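Local coordinates for protein tyrosine recombinase XerH (Helicobacter pylori, PDB 5JK0) that cuts and rejoins DNA as a site-specific tyrosine recombinase, taking part in chromosome segregation and possibly in chromosome decatenation, at residues K224-L236 and Y244-L258. Sequence-based numbering, arbitrary orientation.
Sequences KDFTLENGCYTIL and YRAVMLKAFHIESLL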
loop_
_atom_site.group_PDB
_atom_site.type_symbol
_atom_site.label_atom_id
_atom_site.label_comp_id
_atom_site.label_asym_id
_atom_site.label_seq_id
_atom_site.Cartn_x
_atom_site.Cartn_y
_atom_site.Cartn_z
ATOM N N LYS D 224 -35.424 23.930 22.530
ATOM C CA LYS D 224 -36.287 24.278 21.404
ATOM C C LYS D 224 -36.134 23.320 20.222
ATOM O O LYS D 224 -36.952 23.326 19.302
ATOM C CB LYS D 224 -36.006 25.711 20.944
ATOM C CG LYS D 224 -34.599 25.928 20.412
ATOM C CD LYS D 224 -34.417 27.341 19.884
ATOM C CE LYS D 224 -33.021 27.537 19.313
ATOM N NZ LYS D 224 -32.836 28.906 18.760
ATOM N N ASP D 225 -35.089 22.497 20.248
ATOM C CA ASP D 225 -34.826 21.565 19.156
ATOM C C ASP D 225 -35.452 20.195 19.405
ATOM O O ASP D 225 -35.172 19.236 18.685
ATOM C CB ASP D 225 -33.319 21.420 18.934
ATOM C CG ASP D 225 -32.677 22.704 18.446
ATOM O OD1 ASP D 225 -33.373 23.503 17.783
ATOM O OD2 ASP D 225 -31.478 22.917 18.723
ATOM N N PHE D 226 -36.297 20.109 20.427
ATOM C CA PHE D 226 -37.007 18.873 20.740
ATOM C C PHE D 226 -38.474 18.958 20.333
ATOM O O PHE D 226 -39.185 19.877 20.738
ATOM C CB PHE D 226 -36.905 18.557 22.235
ATOM C CG PHE D 226 -35.603 17.925 22.637
ATOM C CD1 PHE D 226 -34.464 18.695 22.802
ATOM C CD2 PHE D 226 -35.522 16.562 22.864
ATOM C CE1 PHE D 226 -33.267 18.115 23.180
ATOM C CE2 PHE D 226 -34.330 15.976 23.241
ATOM C CZ PHE D 226 -33.200 16.752 23.398
ATOM N N THR D 227 -38.922 17.999 19.529
ATOM C CA THR D 227 -40.326 17.920 19.136
ATOM C C THR D 227 -40.863 16.508 19.343
ATOM O O THR D 227 -40.203 15.528 19.001
ATOM C CB THR D 227 -40.535 18.327 17.663
ATOM O OG1 THR D 227 -39.743 17.488 16.814
ATOM C CG2 THR D 227 -40.144 19.782 17.445
ATOM N N LEU D 228 -42.063 16.411 19.906
ATOM C CA LEU D 228 -42.679 15.116 20.175
ATOM C C LEU D 228 -43.941 14.913 19.344
ATOM O O LEU D 228 -44.860 15.731 19.381
ATOM C CB LEU D 228 -43.004 14.978 21.663
ATOM C CG LEU D 228 -43.721 13.695 22.088
ATOM C CD1 LEU D 228 -42.908 12.467 21.708
ATOM C CD2 LEU D 228 -44.006 13.711 23.582
ATOM N N GLU D 229 -43.976 13.815 18.595
ATOM C CA GLU D 229 -45.129 13.482 17.768
ATOM C C GLU D 229 -45.178 11.984 17.483
ATOM O O GLU D 229 -44.147 11.360 17.230
ATOM C CB GLU D 229 -45.097 14.267 16.456
ATOM N N ASN D 230 -46.383 11.421 17.530
ATOM C CA ASN D 230 -46.604 9.995 17.299
ATOM C C ASN D 230 -45.773 9.114 18.229
ATOM O O ASN D 230 -45.304 8.046 17.834
ATOM C CB ASN D 230 -46.309 9.636 15.841
ATOM N N GLY D 231 -45.595 9.572 19.466
ATOM C CA GLY D 231 -44.853 8.824 20.465
ATOM C C GLY D 231 -43.380 8.672 20.134
ATOM O O GLY D 231 -42.761 7.664 20.475
ATOM N N CYS D 232 -42.815 9.674 19.470
ATOM C CA CYS D 232 -41.407 9.637 19.092
ATOM C C CYS D 232 -40.828 11.043 18.973
ATOM O O CYS D 232 -41.443 11.929 18.380
ATOM C CB CYS D 232 -41.227 8.880 17.775
ATOM S SG CYS D 232 -39.506 8.613 17.298
ATOM N N TYR D 233 -39.643 11.238 19.543
ATOM C CA TYR D 233 -38.982 12.538 19.511
ATOM C C TYR D 233 -38.173 12.747 18.235
ATOM O O TYR D 233 -37.554 11.819 17.717
ATOM C CB TYR D 233 -38.060 12.705 20.723
ATOM C CG TYR D 233 -38.776 12.975 22.026
ATOM C CD1 TYR D 233 -39.284 14.236 22.313
ATOM C CD2 TYR D 233 -38.931 11.974 22.977
ATOM C CE1 TYR D 233 -39.935 14.490 23.506
ATOM C CE2 TYR D 233 -39.580 12.219 24.173
ATOM C CZ TYR D 233 -40.079 13.477 24.432
ATOM O OH TYR D 233 -40.727 13.724 25.622
ATOM N N THR D 234 -38.187 13.978 17.736
ATOM C CA THR D 234 -37.314 14.372 16.638
ATOM C C THR D 234 -36.336 15.429 17.137
ATOM O O THR D 234 -36.720 16.567 17.405
ATOM C CB THR D 234 -38.106 14.918 15.438
ATOM O OG1 THR D 234 -38.919 13.875 14.885
ATOM C CG2 THR D 234 -37.157 15.430 14.365
ATOM N N ILE D 235 -35.073 15.042 17.272
ATOM C CA ILE D 235 -34.059 15.926 17.831
ATOM C C ILE D 235 -33.186 16.540 16.744
ATOM O O ILE D 235 -32.531 15.828 15.982
ATOM C CB ILE D 235 -33.159 15.181 18.833
ATOM C CG1 ILE D 235 -34.013 14.449 19.872
ATOM C CG2 ILE D 235 -32.193 16.145 19.505
ATOM C CD1 ILE D 235 -33.210 13.593 20.824
ATOM N N LEU D 236 -33.181 17.868 16.677
ATOM C CA LEU D 236 -32.372 18.583 15.699
ATOM C C LEU D 236 -31.012 18.957 16.277
ATOM O O LEU D 236 -30.922 19.500 17.378
ATOM C CB LEU D 236 -33.100 19.837 15.213
ATOM C CG LEU D 236 -34.392 19.602 14.428
ATOM C CD1 LEU D 236 -35.031 20.927 14.036
ATOM C CD2 LEU D 236 -34.126 18.748 13.199
ATOM N N TYR D 244 -28.541 21.753 9.903
ATOM C CA TYR D 244 -29.031 20.928 11.001
ATOM C C TYR D 244 -29.282 19.500 10.530
ATOM O O TYR D 244 -29.826 19.285 9.448
ATOM C CB TYR D 244 -30.320 21.510 11.587
ATOM C CG TYR D 244 -30.118 22.613 12.605
ATOM C CD1 TYR D 244 -29.778 23.900 12.208
ATOM C CD2 TYR D 244 -30.290 22.370 13.962
ATOM C CE1 TYR D 244 -29.601 24.912 13.137
ATOM C CE2 TYR D 244 -30.118 23.375 14.898
ATOM C CZ TYR D 244 -29.772 24.643 14.478
ATOM O OH TYR D 244 -29.598 25.645 15.406
ATOM N N ARG D 245 -28.884 18.527 11.340
ATOM C CA ARG D 245 -29.197 17.133 11.050
ATOM C C ARG D 245 -30.179 16.610 12.092
ATOM O O ARG D 245 -30.240 17.119 13.212
ATOM C CB ARG D 245 -27.928 16.275 11.015
ATOM C CG ARG D 245 -27.406 15.834 12.376
ATOM C CD ARG D 245 -26.166 14.966 12.213
ATOM N NE ARG D 245 -25.739 14.356 13.468
ATOM C CZ ARG D 245 -26.073 13.129 13.856
ATOM N NH1 ARG D 245 -26.841 12.373 13.084
ATOM N NH2 ARG D 245 -25.636 12.653 15.013
ATOM N N ALA D 246 -30.953 15.597 11.722
ATOM C CA ALA D 246 -32.017 15.112 12.589
ATOM C C ALA D 246 -31.826 13.657 12.999
ATOM O O ALA D 246 -31.337 12.835 12.224
ATOM C CB ALA D 246 -33.366 15.287 11.906
ATOM N N VAL D 247 -32.214 13.355 14.234
ATOM C CA VAL D 247 -32.242 11.986 14.727
ATOM C C VAL D 247 -33.590 11.724 15.389
ATOM O O VAL D 247 -34.226 12.645 15.906
ATOM C CB VAL D 247 -31.103 11.705 15.730
ATOM C CG1 VAL D 247 -29.750 11.772 15.036
ATOM C CG2 VAL D 247 -31.162 12.679 16.897
ATOM N N MET D 248 -34.031 10.472 15.364
ATOM C CA MET D 248 -35.302 10.114 15.978
ATOM C C MET D 248 -35.096 9.151 17.140
ATOM O O MET D 248 -34.171 8.339 17.135
ATOM C CB MET D 248 -36.249 9.504 14.943
ATOM C CG MET D 248 -36.663 10.471 13.845
ATOM S SD MET D 248 -37.873 9.773 12.705
ATOM C CE MET D 248 -39.272 9.535 13.796
ATOM N N LEU D 249 -35.967 9.253 18.138
ATOM C CA LEU D 249 -35.867 8.439 19.342
ATOM C C LEU D 249 -37.247 8.213 19.950
ATOM O O LEU D 249 -38.010 9.161 20.138
ATOM C CB LEU D 249 -34.934 9.104 20.358
ATOM C CG LEU D 249 -34.891 8.533 21.776
ATOM C CD1 LEU D 249 -34.575 7.049 21.758
ATOM C CD2 LEU D 249 -33.873 9.286 22.618
ATOM N N LYS D 250 -37.561 6.955 20.248
ATOM C CA LYS D 250 -38.843 6.606 20.852
ATOM C C LYS D 250 -39.032 7.322 22.186
ATOM O O LYS D 250 -38.107 7.411 22.993
ATOM C CB LYS D 250 -38.955 5.091 21.038
ATOM C CG LYS D 250 -39.085 4.322 19.733
ATOM C CD LYS D 250 -39.319 2.840 19.978
ATOM C CE LYS D 250 -39.607 2.105 18.679
ATOM N NZ LYS D 250 -39.872 0.658 18.903
ATOM N N ALA D 251 -40.240 7.832 22.404
ATOM C CA ALA D 251 -40.527 8.710 23.534
ATOM C C ALA D 251 -40.334 8.043 24.894
ATOM O O ALA D 251 -39.764 8.643 25.804
ATOM C CB ALA D 251 -41.945 9.250 23.420
ATOM N N PHE D 252 -40.795 6.803 25.029
ATOM C CA PHE D 252 -40.814 6.130 26.328
ATOM C C PHE D 252 -39.420 5.872 26.903
ATOM O O PHE D 252 -39.284 5.477 28.060
ATOM C CB PHE D 252 -41.581 4.807 26.226
ATOM C CG PHE D 252 -40.857 3.740 25.452
ATOM C CD1 PHE D 252 -40.916 3.706 24.069
ATOM C CD2 PHE D 252 -40.124 2.765 26.111
ATOM C CE1 PHE D 252 -40.254 2.724 23.359
ATOM C CE2 PHE D 252 -39.459 1.782 25.405
ATOM C CZ PHE D 252 -39.525 1.762 24.027
ATOM N N HIS D 253 -38.388 6.095 26.095
ATOM C CA HIS D 253 -37.014 5.872 26.529
ATOM C C HIS D 253 -36.494 6.988 27.435
ATOM O O HIS D 253 -35.658 6.743 28.304
ATOM C CB HIS D 253 -36.090 5.722 25.317
ATOM C CG HIS D 253 -36.129 4.362 24.690
ATOM N ND1 HIS D 253 -35.867 4.153 23.352
ATOM C CD2 HIS D 253 -36.387 3.144 25.218
ATOM C CE1 HIS D 253 -35.969 2.863 23.083
ATOM N NE2 HIS D 253 -36.282 2.228 24.197
ATOM N N ILE D 254 -36.978 8.211 27.231
ATOM C CA ILE D 254 -36.459 9.363 27.966
ATOM C C ILE D 254 -37.537 10.315 28.484
ATOM O O ILE D 254 -37.221 11.306 29.144
ATOM C CB ILE D 254 -35.490 10.195 27.095
ATOM C CG1 ILE D 254 -36.194 10.664 25.820
ATOM C CG2 ILE D 254 -34.232 9.400 26.767
ATOM C CD1 ILE D 254 -35.383 11.637 24.997
ATOM N N GLU D 255 -38.800 10.023 28.186
ATOM C CA GLU D 255 -39.893 10.935 28.520
ATOM C C GLU D 255 -40.022 11.156 30.027
ATOM O O GLU D 255 -40.385 12.245 30.471
ATOM C CB GLU D 255 -41.215 10.413 27.954
ATOM C CG GLU D 255 -42.338 11.438 27.953
ATOM C CD GLU D 255 -43.552 10.971 27.173
ATOM O OE1 GLU D 255 -43.578 9.792 26.760
ATOM O OE2 GLU D 255 -44.480 11.784 26.971
ATOM N N SER D 256 -39.719 10.124 30.807
ATOM C CA SER D 256 -39.775 10.231 32.261
ATOM C C SER D 256 -38.615 11.063 32.795
ATOM O O SER D 256 -38.801 11.930 33.649
ATOM C CB SER D 256 -39.765 8.843 32.902
ATOM O OG SER D 256 -39.807 8.937 34.316
ATOM N N LEU D 257 -37.418 10.794 32.283
ATOM C CA LEU D 257 -36.217 11.500 32.714
ATOM C C LEU D 257 -36.241 12.970 32.306
ATOM O O LEU D 257 -35.871 13.845 33.090
ATOM C CB LEU D 257 -34.967 10.826 32.145
ATOM C CG LEU D 257 -34.518 9.527 32.815
ATOM C CD1 LEU D 257 -33.369 8.901 32.045
ATOM C CD2 LEU D 257 -34.117 9.793 34.255
ATOM N N LEU D 258 -36.673 13.231 31.076
ATOM C CA LEU D 258 -36.697 14.588 30.542
ATOM C C LEU D 258 -37.608 15.497 31.361
ATOM O O LEU D 258 -37.267 16.646 31.635
ATOM C CB LEU D 258 -37.142 14.579 29.077
ATOM C CG LEU D 258 -37.165 15.933 28.367
ATOM C CD1 LEU D 258 -35.783 16.565 28.371
ATOM C CD2 LEU D 258 -37.687 15.784 26.946
#
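Tyr233 packs against Ala251, Ile254 and Leu258 at the tight end of this contact. Its CG lies beside the backbone N (chi1 -75°), which lays the ring along the turn leading out of strand 244-250. Ala251 CA approaches obliquely, 3.7 Å from Tyr233 CD2, and its carbonyl O lies at the ring edge, in the ring plane; Ile254 CG1 also approaches obliquely, at 4.1 Å from Tyr233 CE2. Farther out, Tyr233 OH sits 3.6 Å from Glu255 CG, and Leu258 CD2 reaches the same end of the ring from the first turn of helix 255-264. Leu228 CD1 stands over the centre of the Tyr233 ring, 3.9 Å above its plane, and also touches the Ala251 methyl.

The backbones are zipped antiparallel: Tyr233 pairs with Leu249 and Ile235 with Val247, each through two N-H...O bonds, the shortest being Tyr233 N to Leu249 O at 2.7 Å. Ala251 N adds a last bond to Gly231 O, arriving well above the carbonyl plane. Ile235 CB packs 3.7 Å from Val247 CG2 on the buried face, where Leu249 and Ile254 continue onto helix 198-211.

The other face is looser and partly exposed. Cys232 SG meets Met248 CE at 3.6 Å, Met248 also packing on Leu353 of the second subunit, while Leu236 CD2 rests on the Ala246 methyl. At the far end Tyr244 is exposed, touching Leu236 CB and, at its ring edge, Asp225 OD2.

The CB of Arg245 points away from 224-236, and its guanidinium forms a salt bridge with Glu217 and a hydrogen bond to Ala333 O, near the predicted active-site residues Arg214 and Arg313. Such a three-stranded antiparallel sheet beside the active site belongs to the catalytic domain of tyrosine recombinases.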